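Local coordinates for protein Uly1 (Catenovulum maritimum, PDB 7DRQ) that probably cleaves the green-algal polysaccharide ulvan by beta-elimination, as a calcium-binding polysaccharide lyase of family 24, at residues 296-301 / 305-310; 244-249 / 273-278; 215-220 / 264-269. All blocks are in the same frame, centred on the assembly; numbering follows the deposited sequence.

Contact 1. Residues 296-301 / 305-310; sequences AYSDDP and TQWKNY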
loop_
_atom_site.group_PDB
_atom_site.type_symbol
_atom_site.label_atom_id
_atom_site.label_comp_id
_atom_site.label_asym_id
_atom_site.label_seq_id
_atom_site.Cartn_x
_atom_site.Cartn_y
_atom_site.Cartn_z
ATOM N N ALA A 296 -3.735 15.555 -7.401
ATOM C CA ALA A 296 -5.041 15.965 -7.890
ATOM C C ALA A 296 -6.091 15.466 -6.912
ATOM O O ALA A 296 -5.852 14.521 -6.156
ATOM C CB ALA A 296 -5.318 15.430 -9.301
ATOM N N TYR A 297 -7.269 16.091 -6.942
ATOM C CA TYR A 297 -8.349 15.662 -6.064
ATOM C C TYR A 297 -9.661 15.740 -6.827
ATOM O O TYR A 297 -9.789 16.476 -7.808
ATOM C CB TYR A 297 -8.414 16.502 -4.776
ATOM C CG TYR A 297 -8.780 17.952 -5.014
ATOM C CD1 TYR A 297 -10.109 18.363 -5.030
ATOM C CD2 TYR A 297 -7.795 18.905 -5.222
ATOM C CE1 TYR A 297 -10.446 19.680 -5.251
ATOM C CE2 TYR A 297 -8.127 20.235 -5.453
ATOM C CZ TYR A 297 -9.449 20.612 -5.462
ATOM O OH TYR A 297 -9.780 21.930 -5.685
ATOM N N SER A 298 -10.637 14.966 -6.367
ATOM C CA SER A 298 -11.952 14.918 -6.989
ATOM C C SER A 298 -12.983 15.554 -6.067
ATOM O O SER A 298 -13.007 15.273 -4.864
ATOM C CB SER A 298 -12.353 13.477 -7.305
ATOM O OG SER A 298 -13.717 13.433 -7.716
ATOM N N ASP A 299 -13.828 16.414 -6.628
ATOM C CA ASP A 299 -14.949 16.980 -5.892
ATOM C C ASP A 299 -16.193 16.108 -5.993
ATOM O O ASP A 299 -17.228 16.452 -5.424
ATOM C CB ASP A 299 -15.232 18.410 -6.387
ATOM C CG ASP A 299 -14.268 19.430 -5.780
ATOM O OD1 ASP A 299 -13.781 19.164 -4.665
ATOM O OD2 ASP A 299 -13.985 20.485 -6.398
ATOM N N ASP A 300 -16.090 14.974 -6.676
ATOM C CA ASP A 300 -17.173 14.014 -6.826
ATOM C C ASP A 300 -17.072 12.983 -5.707
ATOM O O ASP A 300 -16.007 12.363 -5.547
ATOM C CB ASP A 300 -17.047 13.354 -8.203
ATOM C CG ASP A 300 -18.105 12.304 -8.502
ATOM O OD1 ASP A 300 -18.938 11.937 -7.646
ATOM O OD2 ASP A 300 -18.081 11.821 -9.653
ATOM N N PRO A 301 -18.122 12.778 -4.903
ATOM C CA PRO A 301 -18.019 11.781 -3.820
ATOM C C PRO A 301 -17.715 10.382 -4.326
ATOM O O PRO A 301 -17.134 9.580 -3.584
ATOM C CB PRO A 301 -19.389 11.837 -3.126
ATOM C CG PRO A 301 -20.219 12.808 -3.868
ATOM C CD PRO A 301 -19.424 13.463 -4.953
ATOM N N THR A 305 -15.666 11.950 -11.447
ATOM C CA THR A 305 -15.594 13.188 -12.211
ATOM C C THR A 305 -15.042 14.301 -11.333
ATOM O O THR A 305 -14.657 14.074 -10.181
ATOM C CB THR A 305 -16.974 13.563 -12.760
ATOM O OG1 THR A 305 -17.847 13.887 -11.667
ATOM C CG2 THR A 305 -17.571 12.393 -13.538
ATOM N N GLN A 306 -14.997 15.517 -11.888
ATOM C CA GLN A 306 -14.664 16.718 -11.112
ATOM C C GLN A 306 -13.251 16.661 -10.537
ATOM O O GLN A 306 -13.010 17.081 -9.403
ATOM C CB GLN A 306 -15.674 16.933 -9.983
ATOM C CG GLN A 306 -17.111 17.131 -10.450
ATOM C CD GLN A 306 -18.037 17.350 -9.277
ATOM O OE1 GLN A 306 -17.839 18.277 -8.484
ATOM N NE2 GLN A 306 -19.035 16.486 -9.136
ATOM N N TRP A 307 -12.318 16.123 -11.311
ATOM C CA TRP A 307 -10.927 16.061 -10.882
ATOM C C TRP A 307 -10.226 17.384 -11.151
ATOM O O TRP A 307 -10.391 17.990 -12.219
ATOM C CB TRP A 307 -10.199 14.926 -11.598
ATOM C CG TRP A 307 -10.442 13.601 -10.950
ATOM C CD1 TRP A 307 -11.426 12.710 -11.250
ATOM C CD2 TRP A 307 -9.682 13.020 -9.876
ATOM N NE1 TRP A 307 -11.329 11.601 -10.437
ATOM C CE2 TRP A 307 -10.270 11.771 -9.579
ATOM C CE3 TRP A 307 -8.566 13.437 -9.140
ATOM C CZ2 TRP A 307 -9.777 10.930 -8.580
ATOM C CZ3 TRP A 307 -8.068 12.591 -8.138
ATOM C CH2 TRP A 307 -8.679 11.361 -7.867
ATOM N N LYS A 308 -9.426 17.821 -10.176
ATOM C CA LYS A 308 -8.810 19.137 -10.194
ATOM C C LYS A 308 -7.370 19.050 -9.701
ATOM O O LYS A 308 -7.008 18.145 -8.953
ATOM C CB LYS A 308 -9.591 20.124 -9.323
ATOM C CG LYS A 308 -11.103 20.036 -9.541
ATOM C CD LYS A 308 -11.789 21.350 -9.331
ATOM C CE LYS A 308 -13.224 21.299 -9.853
ATOM N NZ LYS A 308 -14.207 21.271 -8.748
ATOM N N ASN A 309 -6.552 20.013 -10.117
ATOM C CA ASN A 309 -5.205 20.106 -9.575
ATOM C C ASN A 309 -5.232 20.972 -8.315
ATOM O O ASN A 309 -6.291 21.411 -7.860
ATOM C CB ASN A 309 -4.219 20.617 -10.631
ATOM C CG ASN A 309 -4.514 22.039 -11.098
ATOM O OD1 ASN A 309 -5.194 22.811 -10.425
ATOM N ND2 ASN A 309 -3.974 22.391 -12.267
ATOM N N TYR A 310 -4.057 21.220 -7.723
ATOM C CA TYR A 310 -4.059 21.871 -6.418
ATOM C C TYR A 310 -4.584 23.294 -6.493
ATOM O O TYR A 310 -5.083 23.810 -5.487
ATOM C CB TYR A 310 -2.659 21.853 -5.788
ATOM C CG TYR A 310 -1.741 22.978 -6.233
ATOM C CD1 TYR A 310 -0.991 22.876 -7.400
ATOM C CD2 TYR A 310 -1.609 24.132 -5.467
ATOM C CE1 TYR A 310 -0.146 23.907 -7.806
ATOM C CE2 TYR A 310 -0.769 25.154 -5.855
ATOM C CZ TYR A 310 -0.041 25.043 -7.018
ATOM O OH TYR A 310 0.792 26.077 -7.374
HETATM O O HOH W 1 -7.970 23.827 -5.086
#

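Contact 2. Residues 244-249 / 273-278; sequences KSFNVL and IRIGFQ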
loop_
_atom_site.group_PDB
_atom_site.type_symbol
_atom_site.label_atom_id
_atom_site.label_comp_id
_atom_site.label_asym_id
_atom_site.label_seq_id
_atom_site.Cartn_x
_atom_site.Cartn_y
_atom_site.Cartn_z
ATOM N N LYS A 244 -11.848 2.061 -13.187
ATOM C CA LYS A 244 -11.804 3.323 -13.909
ATOM C C LYS A 244 -10.379 3.859 -13.878
ATOM O O LYS A 244 -9.725 3.836 -12.835
ATOM C CB LYS A 244 -12.776 4.331 -13.277
ATOM C CG LYS A 244 -12.753 5.716 -13.913
ATOM C CD LYS A 244 -13.888 6.588 -13.408
ATOM C CE LYS A 244 -15.219 6.137 -13.987
ATOM N NZ LYS A 244 -15.219 6.216 -15.477
ATOM N N SER A 245 -9.891 4.346 -15.019
ATOM C CA SER A 245 -8.513 4.813 -15.113
ATOM C C SER A 245 -8.371 6.238 -14.595
ATOM O O SER A 245 -9.048 7.155 -15.078
ATOM C CB SER A 245 -8.047 4.765 -16.571
ATOM O OG SER A 245 -8.118 3.449 -17.057
ATOM N N PHE A 246 -7.471 6.436 -13.632
ATOM C CA PHE A 246 -7.092 7.800 -13.287
ATOM C C PHE A 246 -6.269 8.435 -14.405
ATOM O O PHE A 246 -6.457 9.616 -14.731
ATOM C CB PHE A 246 -6.292 7.852 -11.982
ATOM C CG PHE A 246 -5.653 9.192 -11.768
ATOM C CD1 PHE A 246 -6.414 10.258 -11.329
ATOM C CD2 PHE A 246 -4.329 9.413 -12.112
ATOM C CE1 PHE A 246 -5.859 11.514 -11.190
ATOM C CE2 PHE A 246 -3.764 10.676 -11.977
ATOM C CZ PHE A 246 -4.534 11.722 -11.514
ATOM N N ASN A 247 -5.333 7.679 -14.972
ATOM C CA ASN A 247 -4.525 8.109 -16.104
ATOM C C ASN A 247 -4.541 7.008 -17.156
ATOM O O ASN A 247 -4.867 5.849 -16.878
ATOM C CB ASN A 247 -3.079 8.470 -15.676
ATOM C CG ASN A 247 -2.276 7.265 -15.192
ATOM O OD1 ASN A 247 -2.648 6.598 -14.227
ATOM N ND2 ASN A 247 -1.167 6.991 -15.863
ATOM N N VAL A 248 -4.209 7.382 -18.394
ATOM C CA VAL A 248 -4.304 6.439 -19.501
ATOM C C VAL A 248 -3.109 5.493 -19.508
ATOM O O VAL A 248 -2.054 5.752 -18.921
ATOM C CB VAL A 248 -4.413 7.180 -20.844
ATOM C CG1 VAL A 248 -5.553 8.194 -20.817
ATOM C CG2 VAL A 248 -3.075 7.865 -21.170
ATOM N N LEU A 249 -3.278 4.378 -20.209
ATOM C CA LEU A 249 -2.137 3.647 -20.733
ATOM C C LEU A 249 -1.877 4.114 -22.157
ATOM O O LEU A 249 -2.757 4.675 -22.822
ATOM C CB LEU A 249 -2.374 2.138 -20.703
ATOM C CG LEU A 249 -2.470 1.478 -19.323
ATOM C CD1 LEU A 249 -3.009 0.071 -19.436
ATOM C CD2 LEU A 249 -1.112 1.482 -18.614
ATOM N N ILE A 273 -11.767 11.962 -2.362
ATOM C CA ILE A 273 -10.848 11.035 -3.003
ATOM C C ILE A 273 -9.783 11.846 -3.731
ATOM O O ILE A 273 -10.111 12.738 -4.516
ATOM C CB ILE A 273 -11.612 10.119 -3.969
ATOM C CG1 ILE A 273 -12.509 9.172 -3.178
ATOM C CG2 ILE A 273 -10.663 9.349 -4.840
ATOM C CD1 ILE A 273 -13.569 8.490 -4.034
ATOM N N ARG A 274 -8.506 11.574 -3.440
ATOM C CA ARG A 274 -7.405 12.319 -4.052
ATOM C C ARG A 274 -6.257 11.373 -4.385
ATOM O O ARG A 274 -6.257 10.198 -4.012
ATOM C CB ARG A 274 -6.897 13.455 -3.139
ATOM C CG ARG A 274 -7.931 14.040 -2.185
ATOM C CD ARG A 274 -7.382 15.209 -1.356
ATOM N NE ARG A 274 -8.425 15.749 -0.483
ATOM C CZ ARG A 274 -8.837 17.019 -0.485
ATOM N NH1 ARG A 274 -8.270 17.912 -1.295
ATOM N NH2 ARG A 274 -9.814 17.395 0.336
ATOM N N ILE A 275 -5.264 11.891 -5.110
ATOM C CA ILE A 275 -4.079 11.114 -5.457
ATOM C C ILE A 275 -2.850 12.015 -5.411
ATOM O O ILE A 275 -2.912 13.199 -5.760
ATOM C CB ILE A 275 -4.236 10.457 -6.848
ATOM C CG1 ILE A 275 -3.150 9.399 -7.086
ATOM C CG2 ILE A 275 -4.252 11.533 -7.935
ATOM C CD1 ILE A 275 -3.347 8.591 -8.386
ATOM N N GLY A 276 -1.744 11.461 -4.939
ATOM C CA GLY A 276 -0.444 12.095 -5.090
ATOM C C GLY A 276 0.492 11.083 -5.708
ATOM O O GLY A 276 0.397 9.888 -5.428
ATOM N N PHE A 277 1.372 11.557 -6.587
ATOM C CA PHE A 277 2.218 10.590 -7.274
ATOM C C PHE A 277 3.444 11.273 -7.857
ATOM O O PHE A 277 3.519 12.501 -7.951
ATOM C CB PHE A 277 1.437 9.842 -8.379
ATOM C CG PHE A 277 0.945 10.718 -9.497
ATOM C CD1 PHE A 277 -0.301 11.327 -9.418
ATOM C CD2 PHE A 277 1.707 10.896 -10.654
ATOM C CE1 PHE A 277 -0.772 12.125 -10.454
ATOM C CE2 PHE A 277 1.237 11.696 -11.708
ATOM C CZ PHE A 277 -0.006 12.302 -11.606
ATOM N N GLN A 278 4.419 10.443 -8.220
ATOM C CA GLN A 278 5.535 10.834 -9.065
ATOM C C GLN A 278 5.489 10.009 -10.346
ATOM O O GLN A 278 4.792 9.000 -10.435
ATOM C CB GLN A 278 6.878 10.661 -8.322
ATOM C CG GLN A 278 6.849 11.390 -6.976
ATOM C CD GLN A 278 8.203 11.470 -6.287
ATOM O OE1 GLN A 278 8.642 10.521 -5.629
ATOM N NE2 GLN A 278 8.868 12.611 -6.428
#

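Contact 3. Residues 215-220 / 264-269; sequences FLHMRQ and GKMKYA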
loop_
_atom_site.group_PDB
_atom_site.type_symbol
_atom_site.label_atom_id
_atom_site.label_comp_id
_atom_site.label_asym_id
_atom_site.label_seq_id
_atom_site.Cartn_x
_atom_site.Cartn_y
_atom_site.Cartn_z
ATOM N N PHE A 215 -13.739 1.738 -1.540
ATOM C CA PHE A 215 -13.099 1.848 -2.845
ATOM C C PHE A 215 -11.806 1.047 -2.854
ATOM O O PHE A 215 -11.236 0.733 -1.805
ATOM C CB PHE A 215 -12.763 3.298 -3.212
ATOM C CG PHE A 215 -13.935 4.230 -3.185
ATOM C CD1 PHE A 215 -14.331 4.840 -2.008
ATOM C CD2 PHE A 215 -14.620 4.534 -4.361
ATOM C CE1 PHE A 215 -15.411 5.718 -1.989
ATOM C CE2 PHE A 215 -15.683 5.415 -4.349
ATOM C CZ PHE A 215 -16.086 6.003 -3.167
ATOM N N LEU A 216 -11.317 0.758 -4.058
ATOM C CA LEU A 216 -10.048 0.070 -4.223
ATOM C C LEU A 216 -9.279 0.725 -5.360
ATOM O O LEU A 216 -9.884 1.119 -6.354
ATOM C CB LEU A 216 -10.254 -1.408 -4.534
ATOM C CG LEU A 216 -9.000 -2.067 -5.100
ATOM C CD1 LEU A 216 -7.986 -2.441 -3.961
ATOM C CD2 LEU A 216 -9.334 -3.236 -5.968
ATOM N N HIS A 217 -7.964 0.876 -5.210
ATOM C CA HIS A 217 -7.147 1.222 -6.367
ATOM C C HIS A 217 -5.943 0.299 -6.475
ATOM O O HIS A 217 -5.458 -0.248 -5.485
ATOM C CB HIS A 217 -6.714 2.710 -6.383
ATOM C CG HIS A 217 -5.625 3.073 -5.414
ATOM N ND1 HIS A 217 -5.752 2.914 -4.051
ATOM C CD2 HIS A 217 -4.426 3.670 -5.612
ATOM C CE1 HIS A 217 -4.657 3.361 -3.453
ATOM N NE2 HIS A 217 -3.838 3.826 -4.380
HETATM N N MSE A 218 -5.498 0.103 -7.718
HETATM C CA MSE A 218 -4.346 -0.726 -8.036
HETATM C C MSE A 218 -3.600 -0.072 -9.189
HETATM O O MSE A 218 -4.131 0.805 -9.878
HETATM C CB MSE A 218 -4.749 -2.165 -8.398
HETATM C CG MSE A 218 -5.506 -2.901 -7.284
HETATM SE SE MSE A 218 -5.755 -4.802 -7.672
HETATM C CE MSE A 218 -3.922 -5.375 -7.416
ATOM N N ARG A 219 -2.371 -0.508 -9.399
ATOM C CA ARG A 219 -1.585 -0.066 -10.539
ATOM C C ARG A 219 -1.697 -1.121 -11.622
ATOM O O ARG A 219 -1.644 -2.321 -11.338
ATOM C CB ARG A 219 -0.120 0.146 -10.156
ATOM C CG ARG A 219 0.094 1.300 -9.212
ATOM C CD ARG A 219 1.569 1.548 -8.955
ATOM N NE ARG A 219 1.764 2.257 -7.692
ATOM C CZ ARG A 219 2.947 2.477 -7.135
ATOM N NH1 ARG A 219 4.056 2.046 -7.730
ATOM N NH2 ARG A 219 3.022 3.137 -5.989
ATOM N N GLN A 220 -1.904 -0.678 -12.853
ATOM C CA GLN A 220 -2.006 -1.593 -13.976
ATOM C C GLN A 220 -0.906 -1.286 -14.978
ATOM O O GLN A 220 -0.647 -0.121 -15.287
ATOM C CB GLN A 220 -3.360 -1.501 -14.666
ATOM C CG GLN A 220 -3.589 -2.672 -15.628
ATOM C CD GLN A 220 -4.994 -2.704 -16.199
ATOM O OE1 GLN A 220 -5.613 -1.666 -16.412
ATOM N NE2 GLN A 220 -5.502 -3.906 -16.454
ATOM N N GLY A 264 2.520 6.272 -6.943
ATOM C CA GLY A 264 1.843 7.057 -5.933
ATOM C C GLY A 264 0.694 6.281 -5.336
ATOM O O GLY A 264 0.592 5.062 -5.493
ATOM N N LYS A 265 -0.179 7.007 -4.653
ATOM C CA LYS A 265 -1.262 6.358 -3.931
ATOM C C LYS A 265 -2.458 7.290 -3.874
ATOM O O LYS A 265 -2.301 8.499 -3.662
ATOM C CB LYS A 265 -0.828 5.974 -2.517
ATOM C CG LYS A 265 -1.803 5.028 -1.822
ATOM C CD LYS A 265 -1.158 4.337 -0.626
ATOM C CE LYS A 265 0.168 3.705 -0.990
ATOM N NZ LYS A 265 0.739 3.006 0.200
HETATM N N MSE A 266 -3.642 6.720 -4.088
HETATM C CA MSE A 266 -4.891 7.415 -3.854
HETATM C C MSE A 266 -5.268 7.227 -2.398
HETATM O O MSE A 266 -5.001 6.172 -1.807
HETATM C CB MSE A 266 -6.016 6.877 -4.750
HETATM C CG MSE A 266 -5.697 6.931 -6.209
HETATM SE SE MSE A 266 -7.252 6.293 -7.242
HETATM C CE MSE A 266 -8.617 6.969 -6.228
ATOM N N LYS A 267 -5.855 8.265 -1.813
ATOM C CA LYS A 267 -6.338 8.206 -0.443
ATOM C C LYS A 267 -7.628 8.991 -0.345
ATOM O O LYS A 267 -7.904 9.873 -1.161
ATOM C CB LYS A 267 -5.342 8.803 0.560
ATOM C CG LYS A 267 -3.964 8.185 0.547
ATOM C CD LYS A 267 -3.065 8.911 1.560
ATOM C CE LYS A 267 -1.616 8.498 1.392
ATOM N NZ LYS A 267 -0.771 8.954 2.556
ATOM N N TYR A 268 -8.413 8.681 0.683
ATOM C CA TYR A 268 -9.518 9.541 1.072
ATOM C C TYR A 268 -8.985 10.492 2.132
ATOM O O TYR A 268 -8.512 10.048 3.187
ATOM C CB TYR A 268 -10.689 8.724 1.605
ATOM C CG TYR A 268 -11.946 9.521 1.827
ATOM C CD1 TYR A 268 -12.819 9.790 0.776
ATOM C CD2 TYR A 268 -12.283 9.975 3.095
ATOM C CE1 TYR A 268 -13.989 10.512 0.984
ATOM C CE2 TYR A 268 -13.437 10.687 3.311
ATOM C CZ TYR A 268 -14.293 10.947 2.270
ATOM O OH TYR A 268 -15.444 11.653 2.534
ATOM N N ALA A 269 -9.012 11.785 1.836
ATOM C CA ALA A 269 -8.361 12.779 2.684
ATOM C C ALA A 269 -9.208 14.034 2.682
ATOM O O ALA A 269 -9.653 14.476 1.614
ATOM C CB ALA A 269 -6.948 13.101 2.183
HETATM O O HOH W 2 -0.588 2.912 -6.580
#

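Contact 1. Residues 296-301 / 305-310
Ser-298 CB sits over the face of the Trp-307 indole, 3.7 Å from the centroid of the five-membered ring, while Ala-296 O meets the same ring system at its edge, 3.5 Å from CZ3. Trp-307 NE1 is hydrogen-bonded to Gly-303 O, which helps fix how the indole is turned. On the other face of the sheet, Lys-308 CB lies over the Tyr-297 ring, displaced toward its rim and 3.9 Å from CZ. With CG between backbone N and carbonyl carbon (chi1 66°), the tyrosine ring leans over the strand opposite, and its OH shares a water with Tyr-310 O. The two strands form an antiparallel beta hairpin in a propeller blade, Tyr-297 and Lys-308 being a hydrogen-bonded pair and Ser-298 and Trp-307 a non-hydrogen-bonded one. Asp-299 OD2 forms a salt bridge with Lys-308 NZ, the two side chains crossing at about a right angle, while OD1 forms another with Lys-272 NZ. At the turn, Ser-298 OG donates to Thr-305 O (2.7 Å) nearly in line with its C=O bond (176°) and accepts from Asp-300 N, an ST turn. Asp-300 OD2 takes Thr-305 N on its anti side (3.0 Å) and Thr-305 OG1 from above the carboxylate plane (2.9 Å).

Contact 2. Residues 244-249 / 273-278
Phe-246 rests one face of its ring on Ile-275, and this CH-pi contact carries much of the meeting. Both ends of the branched isoleucine lie on the same side of the ring: CG2 is 4.0 Å from the centroid and 3.6 Å from CZ, whereas CD1 is shifted toward the rim, 3.9 Å from CD2. Ile-275 has CG1 anti to its backbone N (chi1 -167°), which sends the CD1 branch along the ring toward its root and leaves CG2 under the far end. The aromatic part of the contact is oblique: Phe-246 CE2 comes within 3.7 Å of Phe-277 CE1, the centroids of the two rings are 5.8 Å apart and their planes stand at 71°. Here, in the beta-propeller fold, the loop residue directly after strand 239-245, the last of one blade, reaches strand 272-280 of the following blade, and the contact between these two segments is wholly apolar. Trp-307 adds an edge-to-face partner for Phe-246, and Met-266 touches Ile-275. Replacing the Phe-246 ring by the methyl of an alanine is likely to open a gap between the blades and leave the methyl groups of Ile-275 and CE1 of Phe-277 without their mate. Backbone hydrogen bonds tie Phe-246 to Val-228 and Leu-319.

Contact 3. Residues 215-220 / 264-269
Met-266, present as selenomethionine, lays its CB over the centre of the His-217 imidazole, 3.7 Å from the centroid and only 10° off the ring normal. His-217 CG stands between backbone N and carbonyl carbon (chi1 75°), which carries the imidazole across to strand 261-269. The two side chains run antiparallel to one another: Met-266 SE passes obliquely by the ring and comes 3.7 Å from His-217 CB. Lys-265 CG meets the imidazole in its plane, 3.5 Å from NE2. Two residues along, the extended chain of Arg-219 reaches the same strand, where NH2 donates to Gly-264 O at 3.1 Å, with the carbonyl oxygen 23° out of the guanidinium plane. A water at the edge of that group, in its plane, accepts from Arg-219 NE (2.7 Å) and donates to Gly-264 O (2.7 Å). In the second shell, His-217 ND1 is hydrogen-bonded to Thr-205 O on the neighbouring strand 201-208, which steadies the imidazole. Met-266 is packed against Phe-207 and Val-228 of its partner blade and Ile-273 and Ile-275 of its own. The strands run antiparallel, with axes 7.9 Å apart, in neighbouring blades of a beta-propeller joined by side chains. Chemically the seam is mixed: an apolar cover on one imidazole face, and beside it a carbonyl gripped both directly and through water, which should hold the guanidinium in a fixed orientation.

Overall arrangement
From the N terminus, 215-220 lies in, and 244-249 leads out of, the blade that runs from strand 201-208 to strand 239-245. The chain then enters the next blade, where 264-269 closes contact 3 and 273-278 closes contact 2; the two loops therefore cross, contact 2 opening before contact 3 has closed. Both join the same pair of blades, contact 3 through strand 214-220 and contact 2 through the loop that leaves strand 239-245. Contact 1 follows in series as a short hairpin closure within the second blade. Strand 272-280 links all three: it pairs with 261-269 on one side and with 290-298 on the other, through backbone bonds such as Arg-274 with Lys-267 and Ala-296 with Ile-275.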